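Local coordinates for protein EvdMO1 (Micromonospora carbonacea, PDB 5T39) that probably transfers methyl groups from S-adenosyl-L-methionine as the methyltransferase domain of a bifunctional methyltransferase-oxidase of everninomicin biosynthesis, and binds the by-product S-adenosyl-L-homocysteine, at residues A[35-38]-A[39-43]; A[65-68]-A[69-73]; A[103-107]-A[108-112]; A[135-138]-A[139-142]. One frame throughout, in Å; residues are numbered along the deposited sequence.

Contact 1: residues A[35-38]-A[39-43]; sequences EPWV and NGFEF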
loop_
_atom_site.group_PDB
_atom_site.type_symbol
_atom_site.label_atom_id
_atom_site.label_comp_id
_atom_site.label_asym_id
_atom_site.label_seq_id
_atom_site.Cartn_x
_atom_site.Cartn_y
_atom_site.Cartn_z
ATOM N N GLU A 35 -7.489 19.217 -4.598
ATOM C CA GLU A 35 -8.391 18.457 -5.457
ATOM C C GLU A 35 -7.749 18.241 -6.825
ATOM O O GLU A 35 -7.021 19.107 -7.318
ATOM C CB GLU A 35 -9.722 19.185 -5.621
ATOM C CG GLU A 35 -10.498 19.301 -4.314
ATOM C CD GLU A 35 -11.983 19.539 -4.489
ATOM O OE1 GLU A 35 -12.436 20.645 -4.119
ATOM O OE2 GLU A 35 -12.705 18.615 -4.926
ATOM N N PRO A 36 -8.044 17.119 -7.498
ATOM C CA PRO A 36 -9.020 16.098 -7.104
ATOM C C PRO A 36 -8.441 15.043 -6.165
ATOM O O PRO A 36 -7.350 14.507 -6.405
ATOM C CB PRO A 36 -9.400 15.450 -8.439
ATOM C CG PRO A 36 -8.152 15.584 -9.271
ATOM C CD PRO A 36 -7.578 16.927 -8.883
ATOM N N TRP A 37 -9.207 14.718 -5.130
ATOM C CA TRP A 37 -8.888 13.616 -4.240
ATOM C C TRP A 37 -9.398 12.297 -4.804
ATOM O O TRP A 37 -10.378 12.245 -5.555
ATOM C CB TRP A 37 -9.535 13.830 -2.871
ATOM C CG TRP A 37 -8.958 14.981 -2.080
ATOM C CD1 TRP A 37 -9.068 16.323 -2.348
ATOM C CD2 TRP A 37 -8.198 14.875 -0.875
ATOM N NE1 TRP A 37 -8.406 17.048 -1.386
ATOM C CE2 TRP A 37 -7.875 16.183 -0.466
ATOM C CE3 TRP A 37 -7.774 13.797 -0.091
ATOM C CZ2 TRP A 37 -7.128 16.429 0.671
ATOM C CZ3 TRP A 37 -7.050 14.045 1.034
ATOM C CH2 TRP A 37 -6.718 15.345 1.405
ATOM N N VAL A 38 -8.741 11.216 -4.387
ATOM C CA VAL A 38 -9.156 9.861 -4.733
ATOM C C VAL A 38 -10.179 9.342 -3.746
ATOM O O VAL A 38 -11.180 8.737 -4.134
ATOM C CB VAL A 38 -7.928 8.930 -4.806
ATOM C CG1 VAL A 38 -8.352 7.475 -5.025
ATOM C CG2 VAL A 38 -6.994 9.383 -5.896
ATOM N N ASN A 39 -9.939 9.530 -2.455
ATOM C CA ASN A 39 -10.867 9.014 -1.463
ATOM C C ASN A 39 -11.565 10.097 -0.682
ATOM O O ASN A 39 -12.303 9.781 0.250
ATOM C CB ASN A 39 -10.173 8.039 -0.523
ATOM C CG ASN A 39 -9.765 6.760 -1.218
ATOM O OD1 ASN A 39 -10.497 6.234 -2.064
ATOM N ND2 ASN A 39 -8.592 6.261 -0.876
ATOM N N GLY A 40 -11.404 11.341 -1.084
ATOM C CA GLY A 40 -12.088 12.444 -0.451
ATOM C C GLY A 40 -11.412 12.825 0.846
ATOM O O GLY A 40 -10.439 12.203 1.281
ATOM N N PHE A 41 -11.962 13.859 1.489
ATOM C CA PHE A 41 -11.400 14.352 2.734
ATOM C C PHE A 41 -12.508 14.934 3.594
ATOM O O PHE A 41 -13.250 15.819 3.156
ATOM C CB PHE A 41 -10.316 15.409 2.503
ATOM C CG PHE A 41 -9.718 15.901 3.777
ATOM C CD1 PHE A 41 -8.820 15.119 4.471
ATOM C CD2 PHE A 41 -10.100 17.119 4.321
ATOM C CE1 PHE A 41 -8.297 15.559 5.666
ATOM C CE2 PHE A 41 -9.581 17.549 5.512
ATOM C CZ PHE A 41 -8.687 16.777 6.178
ATOM N N GLU A 42 -12.587 14.447 4.823
ATOM C CA GLU A 42 -13.553 14.909 5.807
ATOM C C GLU A 42 -12.835 15.095 7.135
ATOM O O GLU A 42 -11.939 14.309 7.474
ATOM C CB GLU A 42 -14.683 13.875 5.960
ATOM C CG GLU A 42 -15.697 14.180 7.060
ATOM C CD GLU A 42 -16.770 13.113 7.183
ATOM O OE1 GLU A 42 -16.643 12.062 6.521
ATOM O OE2 GLU A 42 -17.736 13.324 7.945
ATOM N N PHE A 43 -13.228 16.117 7.889
ATOM C CA PHE A 43 -12.635 16.335 9.200
ATOM C C PHE A 43 -13.622 17.140 10.030
ATOM O O PHE A 43 -14.227 18.084 9.527
ATOM C CB PHE A 43 -11.288 17.062 9.058
ATOM C CG PHE A 43 -10.478 17.146 10.328
ATOM C CD1 PHE A 43 -9.960 16.010 10.914
ATOM C CD2 PHE A 43 -10.196 18.385 10.908
ATOM C CE1 PHE A 43 -9.208 16.098 12.066
ATOM C CE2 PHE A 43 -9.439 18.480 12.043
ATOM C CZ PHE A 43 -8.939 17.339 12.625
#

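Contact 2: residues A[65-68]-A[69-73]; sequences RARA and FYEAF. With SAH (S-adenosyl-L-homocysteine), chain B.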
loop_
_atom_site.group_PDB
_atom_site.type_symbol
_atom_site.label_atom_id
_atom_site.label_comp_id
_atom_site.label_asym_id
_atom_site.label_seq_id
_atom_site.Cartn_x
_atom_site.Cartn_y
_atom_site.Cartn_z
ATOM N N ARG A 65 -8.546 -2.572 8.431
ATOM C CA ARG A 65 -7.277 -3.089 7.930
ATOM C C ARG A 65 -6.198 -3.018 9.003
ATOM O O ARG A 65 -5.418 -3.960 9.175
ATOM C CB ARG A 65 -6.852 -2.315 6.678
ATOM C CG ARG A 65 -5.502 -2.725 6.124
ATOM C CD ARG A 65 -5.230 -2.061 4.790
ATOM N NE ARG A 65 -5.979 -2.714 3.733
ATOM C CZ ARG A 65 -6.061 -2.262 2.488
ATOM N NH1 ARG A 65 -5.475 -1.125 2.163
ATOM N NH2 ARG A 65 -6.731 -2.945 1.574
ATOM N N ALA A 66 -6.130 -1.898 9.719
ATOM C CA ALA A 66 -5.144 -1.773 10.784
ATOM C C ALA A 66 -5.371 -2.820 11.864
ATOM O O ALA A 66 -4.411 -3.398 12.385
ATOM C CB ALA A 66 -5.182 -0.364 11.370
ATOM N N ARG A 67 -6.632 -3.095 12.199
ATOM C CA ARG A 67 -6.920 -4.130 13.186
ATOM C C ARG A 67 -6.382 -5.476 12.720
ATOM O O ARG A 67 -5.748 -6.207 13.489
ATOM C CB ARG A 67 -8.429 -4.206 13.433
ATOM C CG ARG A 67 -8.894 -5.336 14.383
ATOM C CD ARG A 67 -10.366 -5.703 14.162
ATOM N NE ARG A 67 -10.675 -5.776 12.736
ATOM C CZ ARG A 67 -10.329 -6.780 11.935
ATOM N NH1 ARG A 67 -9.674 -7.831 12.410
ATOM N NH2 ARG A 67 -10.641 -6.730 10.648
ATOM N N ALA A 68 -6.638 -5.828 11.462
ATOM C CA ALA A 68 -6.143 -7.101 10.951
ATOM C C ALA A 68 -4.623 -7.127 10.920
ATOM O O ALA A 68 -4.003 -8.151 11.227
ATOM C CB ALA A 68 -6.723 -7.385 9.567
ATOM N N PHE A 69 -4.005 -6.006 10.547
ATOM C CA PHE A 69 -2.549 -5.925 10.492
ATOM C C PHE A 69 -1.942 -6.186 11.865
ATOM O O PHE A 69 -0.988 -6.961 12.000
ATOM C CB PHE A 69 -2.154 -4.544 9.970
ATOM C CG PHE A 69 -0.680 -4.368 9.769
ATOM C CD1 PHE A 69 -0.095 -4.690 8.555
ATOM C CD2 PHE A 69 0.111 -3.858 10.774
ATOM C CE1 PHE A 69 1.247 -4.523 8.357
ATOM C CE2 PHE A 69 1.450 -3.682 10.576
ATOM C CZ PHE A 69 2.022 -4.009 9.365
ATOM N N TYR A 70 -2.490 -5.546 12.896
ATOM C CA TYR A 70 -1.967 -5.709 14.246
ATOM C C TYR A 70 -2.401 -7.015 14.904
ATOM O O TYR A 70 -1.768 -7.437 15.881
ATOM C CB TYR A 70 -2.332 -4.490 15.088
ATOM C CG TYR A 70 -1.547 -3.256 14.706
ATOM C CD1 TYR A 70 -0.166 -3.296 14.636
ATOM C CD2 TYR A 70 -2.184 -2.056 14.430
ATOM C CE1 TYR A 70 0.565 -2.172 14.309
ATOM C CE2 TYR A 70 -1.459 -0.925 14.095
ATOM C CZ TYR A 70 -0.085 -0.988 14.035
ATOM O OH TYR A 70 0.649 0.127 13.707
ATOM N N GLU A 71 -3.436 -7.683 14.387
ATOM C CA GLU A 71 -3.676 -9.072 14.782
ATOM C C GLU A 71 -2.541 -9.961 14.291
ATOM O O GLU A 71 -2.094 -10.865 15.006
ATOM C CB GLU A 71 -5.026 -9.565 14.244
ATOM C CG GLU A 71 -6.227 -9.026 15.004
ATOM C CD GLU A 71 -7.567 -9.305 14.326
ATOM O OE1 GLU A 71 -7.587 -9.740 13.152
ATOM O OE2 GLU A 71 -8.608 -9.071 14.982
ATOM N N ALA A 72 -2.048 -9.698 13.081
ATOM C CA ALA A 72 -0.957 -10.480 12.511
ATOM C C ALA A 72 0.383 -10.139 13.155
ATOM O O ALA A 72 1.234 -11.026 13.314
ATOM C CB ALA A 72 -0.890 -10.218 11.006
ATOM N N PHE A 73 0.606 -8.854 13.474
ATOM C CA PHE A 73 1.894 -8.349 13.948
ATOM C C PHE A 73 1.689 -7.550 15.235
ATOM O O PHE A 73 1.903 -6.336 15.279
ATOM C CB PHE A 73 2.550 -7.504 12.855
ATOM C CG PHE A 73 2.760 -8.260 11.575
ATOM C CD1 PHE A 73 3.668 -9.306 11.518
ATOM C CD2 PHE A 73 2.042 -7.948 10.437
ATOM C CE1 PHE A 73 3.866 -10.017 10.356
ATOM C CE2 PHE A 73 2.237 -8.675 9.263
ATOM C CZ PHE A 73 3.138 -9.706 9.231
HETATM N N SAH B . -2.249 1.241 -0.502
HETATM C CA SAH B . -3.472 1.999 -0.755
HETATM C CB SAH B . -3.472 2.651 -2.127
HETATM C CG SAH B . -3.392 1.659 -3.283
HETATM S SD SAH B . -3.507 2.481 -4.893
HETATM C C SAH B . -4.674 1.082 -0.640
HETATM O O SAH B . -5.820 1.544 -0.692
HETATM O OXT SAH B . -4.490 -0.126 -0.511
HETATM C "C5'" SAH B . -1.761 2.389 -5.370
HETATM C "C4'" SAH B . -0.871 3.444 -4.717
HETATM O "O4'" SAH B . 0.484 3.072 -4.970
HETATM C "C3'" SAH B . -1.077 4.838 -5.287
HETATM O "O3'" SAH B . -0.960 5.842 -4.299
HETATM C "C2'" SAH B . 0.040 4.919 -6.315
HETATM O "O2'" SAH B . 0.445 6.219 -6.707
HETATM C "C1'" SAH B . 1.143 4.138 -5.619
HETATM N N9 SAH B . 2.157 3.578 -6.511
HETATM C C8 SAH B . 1.953 2.946 -7.711
HETATM N N7 SAH B . 3.129 2.533 -8.221
HETATM C C5 SAH B . 4.092 2.918 -7.342
HETATM C C6 SAH B . 5.479 2.787 -7.346
HETATM N N6 SAH B . 6.161 2.216 -8.335
HETATM N N1 SAH B . 6.174 3.279 -6.283
HETATM C C2 SAH B . 5.518 3.900 -5.259
HETATM N N3 SAH B . 4.164 4.075 -5.219
HETATM C C4 SAH B . 3.490 3.562 -6.267
#

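Contact 3: residues A[103-107]-A[108-112]; sequences GLEGR and EENLR. With SAH (S-adenosyl-L-homocysteine), chain B.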
loop_
_atom_site.group_PDB
_atom_site.type_symbol
_atom_site.label_atom_id
_atom_site.label_comp_id
_atom_site.label_asym_id
_atom_site.label_seq_id
_atom_site.Cartn_x
_atom_site.Cartn_y
_atom_site.Cartn_z
ATOM N N GLY A 103 5.746 5.755 5.382
ATOM C CA GLY A 103 4.903 5.533 4.217
ATOM C C GLY A 103 5.586 6.059 2.967
ATOM O O GLY A 103 6.029 7.206 2.931
ATOM N N LEU A 104 5.671 5.205 1.955
ATOM C CA LEU A 104 6.277 5.550 0.679
ATOM C C LEU A 104 5.188 5.714 -0.367
ATOM O O LEU A 104 4.258 4.899 -0.443
ATOM C CB LEU A 104 7.251 4.466 0.226
ATOM C CG LEU A 104 8.388 4.168 1.212
ATOM C CD1 LEU A 104 9.311 3.142 0.607
ATOM C CD2 LEU A 104 9.150 5.432 1.609
ATOM N N GLU A 105 5.316 6.747 -1.196
ATOM C CA GLU A 105 4.316 7.032 -2.211
ATOM C C GLU A 105 5.016 7.526 -3.465
ATOM O O GLU A 105 5.891 8.387 -3.401
ATOM C CB GLU A 105 3.300 8.048 -1.686
ATOM C CG GLU A 105 2.341 8.597 -2.736
ATOM C CD GLU A 105 1.648 7.541 -3.557
ATOM O OE1 GLU A 105 1.436 7.799 -4.771
ATOM O OE2 GLU A 105 1.314 6.457 -3.010
ATOM N N GLY A 106 4.628 6.987 -4.613
ATOM C CA GLY A 106 5.291 7.294 -5.860
ATOM C C GLY A 106 4.821 8.519 -6.603
ATOM O O GLY A 106 5.562 9.009 -7.459
ATOM N N ARG A 107 3.617 9.018 -6.325
ATOM C CA ARG A 107 3.054 10.152 -7.045
ATOM C C ARG A 107 3.061 11.371 -6.134
ATOM O O ARG A 107 2.458 11.357 -5.059
ATOM C CB ARG A 107 1.643 9.825 -7.528
ATOM C CG ARG A 107 1.647 8.828 -8.658
ATOM C CD ARG A 107 0.252 8.417 -9.123
ATOM N NE ARG A 107 0.378 7.501 -10.260
ATOM C CZ ARG A 107 0.651 7.862 -11.503
ATOM N NH1 ARG A 107 0.731 9.144 -11.838
ATOM N NH2 ARG A 107 0.821 6.923 -12.419
ATOM N N GLU A 108 3.748 12.423 -6.567
ATOM C CA GLU A 108 3.895 13.600 -5.721
ATOM C C GLU A 108 2.547 14.198 -5.345
ATOM O O GLU A 108 2.369 14.657 -4.215
ATOM C CB GLU A 108 4.764 14.641 -6.419
ATOM C CG GLU A 108 5.011 15.876 -5.578
ATOM C CD GLU A 108 5.977 16.827 -6.237
ATOM O OE1 GLU A 108 5.868 17.027 -7.464
ATOM O OE2 GLU A 108 6.851 17.373 -5.534
ATOM N N GLU A 109 1.582 14.201 -6.265
ATOM C CA GLU A 109 0.282 14.789 -5.960
ATOM C C GLU A 109 -0.420 14.034 -4.841
ATOM O O GLU A 109 -1.087 14.640 -3.994
ATOM C CB GLU A 109 -0.583 14.821 -7.219
ATOM C CG GLU A 109 -0.043 15.724 -8.314
ATOM C CD GLU A 109 0.908 15.015 -9.295
ATOM O OE1 GLU A 109 1.384 13.886 -9.013
ATOM O OE2 GLU A 109 1.171 15.601 -10.368
ATOM N N ASN A 110 -0.291 12.702 -4.824
ATOM C CA ASN A 110 -0.879 11.913 -3.747
ATOM C C ASN A 110 -0.161 12.198 -2.441
ATOM O O ASN A 110 -0.791 12.423 -1.398
ATOM C CB ASN A 110 -0.782 10.420 -4.057
ATOM C CG ASN A 110 -1.644 9.992 -5.225
ATOM O OD1 ASN A 110 -2.501 10.734 -5.703
ATOM N ND2 ASN A 110 -1.413 8.780 -5.693
ATOM N N LEU A 111 1.172 12.210 -2.492
ATOM C CA LEU A 111 1.978 12.461 -1.303
ATOM C C LEU A 111 1.605 13.780 -0.641
ATOM O O LEU A 111 1.523 13.865 0.589
ATOM C CB LEU A 111 3.458 12.459 -1.690
ATOM C CG LEU A 111 4.461 12.905 -0.635
ATOM C CD1 LEU A 111 4.413 11.984 0.534
ATOM C CD2 LEU A 111 5.839 12.956 -1.227
ATOM N N ARG A 112 1.390 14.828 -1.438
ATOM C CA ARG A 112 1.027 16.116 -0.852
ATOM C C ARG A 112 -0.283 16.030 -0.086
ATOM O O ARG A 112 -0.438 16.669 0.962
ATOM C CB ARG A 112 0.935 17.196 -1.920
ATOM C CG ARG A 112 2.247 17.531 -2.601
ATOM C CD ARG A 112 3.415 17.760 -1.650
ATOM N NE ARG A 112 4.659 17.850 -2.407
ATOM C CZ ARG A 112 5.844 17.426 -1.979
ATOM N NH1 ARG A 112 5.970 16.870 -0.782
ATOM N NH2 ARG A 112 6.911 17.550 -2.757
HETATM N N SAH B . -2.249 1.241 -0.502
HETATM C CA SAH B . -3.472 1.999 -0.755
HETATM C CB SAH B . -3.472 2.651 -2.127
HETATM C CG SAH B . -3.392 1.659 -3.283
HETATM S SD SAH B . -3.507 2.481 -4.893
HETATM C C SAH B . -4.674 1.082 -0.640
HETATM O O SAH B . -5.820 1.544 -0.692
HETATM O OXT SAH B . -4.490 -0.126 -0.511
HETATM C "C5'" SAH B . -1.761 2.389 -5.370
HETATM C "C4'" SAH B . -0.871 3.444 -4.717
HETATM O "O4'" SAH B . 0.484 3.072 -4.970
HETATM C "C3'" SAH B . -1.077 4.838 -5.287
HETATM O "O3'" SAH B . -0.960 5.842 -4.299
HETATM C "C2'" SAH B . 0.040 4.919 -6.315
HETATM O "O2'" SAH B . 0.445 6.219 -6.707
HETATM C "C1'" SAH B . 1.143 4.138 -5.619
HETATM N N9 SAH B . 2.157 3.578 -6.511
HETATM C C8 SAH B . 1.953 2.946 -7.711
HETATM N N7 SAH B . 3.129 2.533 -8.221
HETATM C C5 SAH B . 4.092 2.918 -7.342
HETATM C C6 SAH B . 5.479 2.787 -7.346
HETATM N N6 SAH B . 6.161 2.216 -8.335
HETATM N N1 SAH B . 6.174 3.279 -6.283
HETATM C C2 SAH B . 5.518 3.900 -5.259
HETATM N N3 SAH B . 4.164 4.075 -5.219
HETATM C C4 SAH B . 3.490 3.562 -6.267
#

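Contact 4: residues A[135-138]-A[139-142]; sequences TLDF and ATLG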
loop_
_atom_site.group_PDB
_atom_site.type_symbol
_atom_site.label_atom_id
_atom_site.label_comp_id
_atom_site.label_asym_id
_atom_site.label_seq_id
_atom_site.Cartn_x
_atom_site.Cartn_y
_atom_site.Cartn_z
ATOM N N THR A 135 12.545 1.226 -8.185
ATOM C CA THR A 135 13.941 1.638 -8.296
ATOM C C THR A 135 14.613 1.932 -6.963
ATOM O O THR A 135 15.842 1.990 -6.914
ATOM C CB THR A 135 14.076 2.878 -9.194
ATOM O OG1 THR A 135 13.370 3.962 -8.594
ATOM C CG2 THR A 135 13.512 2.615 -10.586
ATOM N N LEU A 136 13.855 2.080 -5.886
ATOM C CA LEU A 136 14.422 2.402 -4.587
ATOM C C LEU A 136 15.347 1.293 -4.101
ATOM O O LEU A 136 15.033 0.105 -4.222
ATOM C CB LEU A 136 13.270 2.548 -3.604
ATOM C CG LEU A 136 13.610 2.795 -2.142
ATOM C CD1 LEU A 136 14.274 4.139 -1.962
ATOM C CD2 LEU A 136 12.349 2.700 -1.294
ATOM N N ASP A 137 16.453 1.685 -3.471
ATOM C CA ASP A 137 17.326 0.746 -2.765
ATOM C C ASP A 137 16.753 0.531 -1.369
ATOM O O ASP A 137 16.935 1.356 -0.473
ATOM C CB ASP A 137 18.740 1.313 -2.694
ATOM C CG ASP A 137 19.707 0.385 -1.989
ATOM O OD1 ASP A 137 19.270 -0.690 -1.513
ATOM O OD2 ASP A 137 20.908 0.726 -1.911
ATOM N N PHE A 138 16.034 -0.577 -1.183
ATOM C CA PHE A 138 15.380 -0.822 0.097
ATOM C C PHE A 138 16.376 -1.004 1.234
ATOM O O PHE A 138 15.997 -0.826 2.393
ATOM C CB PHE A 138 14.453 -2.041 0.007
ATOM C CG PHE A 138 13.077 -1.744 -0.547
ATOM C CD1 PHE A 138 12.899 -1.302 -1.851
ATOM C CD2 PHE A 138 11.954 -1.960 0.241
ATOM C CE1 PHE A 138 11.627 -1.072 -2.341
ATOM C CE2 PHE A 138 10.689 -1.730 -0.241
ATOM C CZ PHE A 138 10.522 -1.279 -1.537
ATOM N N ALA A 139 17.631 -1.355 0.939
ATOM C CA ALA A 139 18.640 -1.505 1.985
ATOM C C ALA A 139 18.969 -0.189 2.678
ATOM O O ALA A 139 19.651 -0.205 3.702
ATOM C CB ALA A 139 19.917 -2.124 1.410
ATOM N N THR A 140 18.502 0.944 2.157
ATOM C CA THR A 140 18.708 2.233 2.808
ATOM C C THR A 140 17.669 2.535 3.878
ATOM O O THR A 140 17.796 3.555 4.562
ATOM C CB THR A 140 18.662 3.375 1.781
ATOM O OG1 THR A 140 17.355 3.455 1.198
ATOM C CG2 THR A 140 19.709 3.191 0.689
ATOM N N LEU A 141 16.645 1.701 4.034
ATOM C CA LEU A 141 15.507 2.045 4.875
ATOM C C LEU A 141 15.603 1.532 6.304
ATOM O O LEU A 141 14.785 1.922 7.140
ATOM C CB LEU A 141 14.221 1.504 4.254
ATOM C CG LEU A 141 13.888 1.956 2.838
ATOM C CD1 LEU A 141 12.624 1.248 2.372
ATOM C CD2 LEU A 141 13.747 3.463 2.771
ATOM N N GLY A 142 16.541 0.662 6.602
ATOM C CA GLY A 142 16.590 0.062 7.913
ATOM C C GLY A 142 15.667 -1.140 8.006
ATOM O O GLY A 142 15.271 -1.737 7.006
HETATM O O HOH W 1 17.091 -1.770 4.911
#

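Contact 1: residues A[35-38]-A[39-43]
The six-membered ring of Trp37 lies beneath the CB methylene of Phe41, which sits over one indole face 3.6 Å from the ring centroid and only 6° off the normal, a well-centred CH-pi contact. The two aromatic side chains run alongside each other in the same direction, but the phenyl ring is slid well off the indole: the centroids are 5.2 Å apart and the planes differ by 29°, so the rings hardly overlap and meet mainly where Trp37 CH2 approaches Phe41 CD1 at 3.7 Å. With CG anti to its own N (chi1 -179°), Phe41 sends its ring past the rim of the indole, while its CB stays over the face. Between the two, the chain turns through Gly40, whose positive phi suits glycine and whose O comes to 3.4 Å from Trp37 CE3. The turn leads from the loop after helix 24-33 into strand 41-43. Helix 108-121 supplies Phe116 to both aromatic side chains, and Glu86 takes hydrogen bonds from the backbone N of Val38 and of Asn39. The contact is therefore apolar and dispersive in its side chains; the indole NE1 finds its acceptor at Ala31 O, whereas the buried Gly40 N has no partner.

Contact 2: residues A[65-68]-A[69-73]
Arg67 and Glu71, one helical turn apart, slant across each other on the exposed side of helix 62-72, with guanidinium and carboxylate planes 61° apart. The carboxylate comes to the guanidinium edge, and a single nitrogen faces both of its oxygens: Arg67 NH1 lies 2.9 Å from Glu71 OE1 in a salt bridge and 3.0 Å from Glu71 OE2 in a weak hydrogen bond. A bend at chi3 (43°) folds the arginine back so that NH1 turns to the acid. On another side of the helix, Tyr70 packs its CB and CD2 against the carbonyl of Ala66, CD2 lying 3.3 Å from Ala66 O, and its hydroxyl bonds to Leu93 O. Regular i to i+4 backbone bonds join the two halves, among them Phe69 N to Arg65 O at 2.8 Å. Phe69 turns its ring to Leu93 and to strands 78-82 and 146-150 of the central sheet. Arg65 leaves the helix toward the ligand, where NH1 donates to SAH OXT at 3.0 Å while forming a salt bridge with Asp89. One helix thus carries a surface ion pair and a buried arginine whose charge is probably balanced by two carboxylates.

Contact 3: residues A[103-107]-A[108-112]
Glu105, at the end of strand 100-105, meets Asn110 from the first turn of helix 108-121. Before it in the strand, Gly103 bonds to strand 126-130 and Leu104 to Glu81 and Ala84, which places the acidic side chain at the C-terminal edge of the parallel strands. Bent at chi2 (51°), Glu105 presents its carboxylate to the ribose: OE1 accepts from SAH O2' and OE2 from SAH O3', each at 2.7 Å. Glu105 OE1 is also gripped by two protein donors from opposite faces of the carboxylate plane, Arg107 N at 2.9 Å and Asn110 ND2 at 3.2 Å, the latter 59° out of that plane. OE2 in turn accepts from Leu85 N, so that both oxygens are held and the carboxylate is probably stabilised in its charged form. Next comes Gly106, whose backbone passes close to the adenine, its N lying 3.0 Å from SAH N3. Arg107 then takes the N-cap position. Arg107 O accepts from Leu111 N at 3.0 Å, and the extended side chain runs beside Asn110, with Arg107 CD 3.3 Å from SAH O2' and NE donating to Arg207 O. Asn110 ND2 bonds Gln205 O as well and reaches SAH O3' only weakly. Glu105 CG meanwhile rests near the backbone of Leu111, closing strand against helix. An acidic residue ending the second strand and binding both ribose hydroxyls is the hallmark of Rossmann-like, class I SAM-dependent methyltransferases, set here in the beta-alpha-beta unit of strand 100-105, helix 108-121 and strand 126-130.

Contact 4: residues A[135-138]-A[139-142]
Leu136 and Leu141 reach toward each other tip to tip, Leu136 CD2 lying 4.0 Å from Leu141 CD1, and the same Leu141 methyl also approaches Phe138 CD2 at 3.9 Å. Leu136 CD2 further sits above one face of the Phe138 ring, so three apolar side chains gather on the inner flank. In this loop, which leads from strand 126-130 to strand 146-150 of the Rossmann-like fold, Phe138 packs on helix 159-169 and, in strand 78-82, on Leu82, with Leu141 on Leu80. The backbone from Asp137 to Leu141 turns in 3-10 fashion: Thr140 N donates to Asp137 O and Leu141 N to Phe138 O, both at 3.1 Å and both from well above the carbonyl plane. The outer side, with Asp137, Ala139 and Thr140, is polar and open to solvent, held by hydrogen bonds and not by packing. Asp137 OD1 accepts from Ala139 N at 3.0 Å in an Asx turn. Thr140 OG1, set between its own N and carbonyl carbon (chi1 64°), donates to Asp137 O at 2.7 Å, a second bond to that oxygen. A water donates to Phe138 O at 2.9 Å and to Gly142 O.

How the contacts relate
Contacts 2 and 3 both touch the ligand but hold different ends of it: an arginine from helix 62-72 meets its carboxylate in contact 2, whereas contact 3 receives its ribose and adenine. Contact 1 is buried yet lies toward the periphery, where aromatic packing meets helix 108-121, the helix that begins in contact 3. Contact 4 is a surface turn, joined to contact 3 by Leu104 CD1, which packs on Leu136 CD2 at 3.6 Å. Strand 78-82 is shared too, receiving Phe69 of contact 2, Leu104 of contact 3 and Phe138 of contact 4. Chemistry follows place: carboxylate bonding at the pocket, aromatic packing in contact 1, an ion pair and turn hydrogen bonds at the surface.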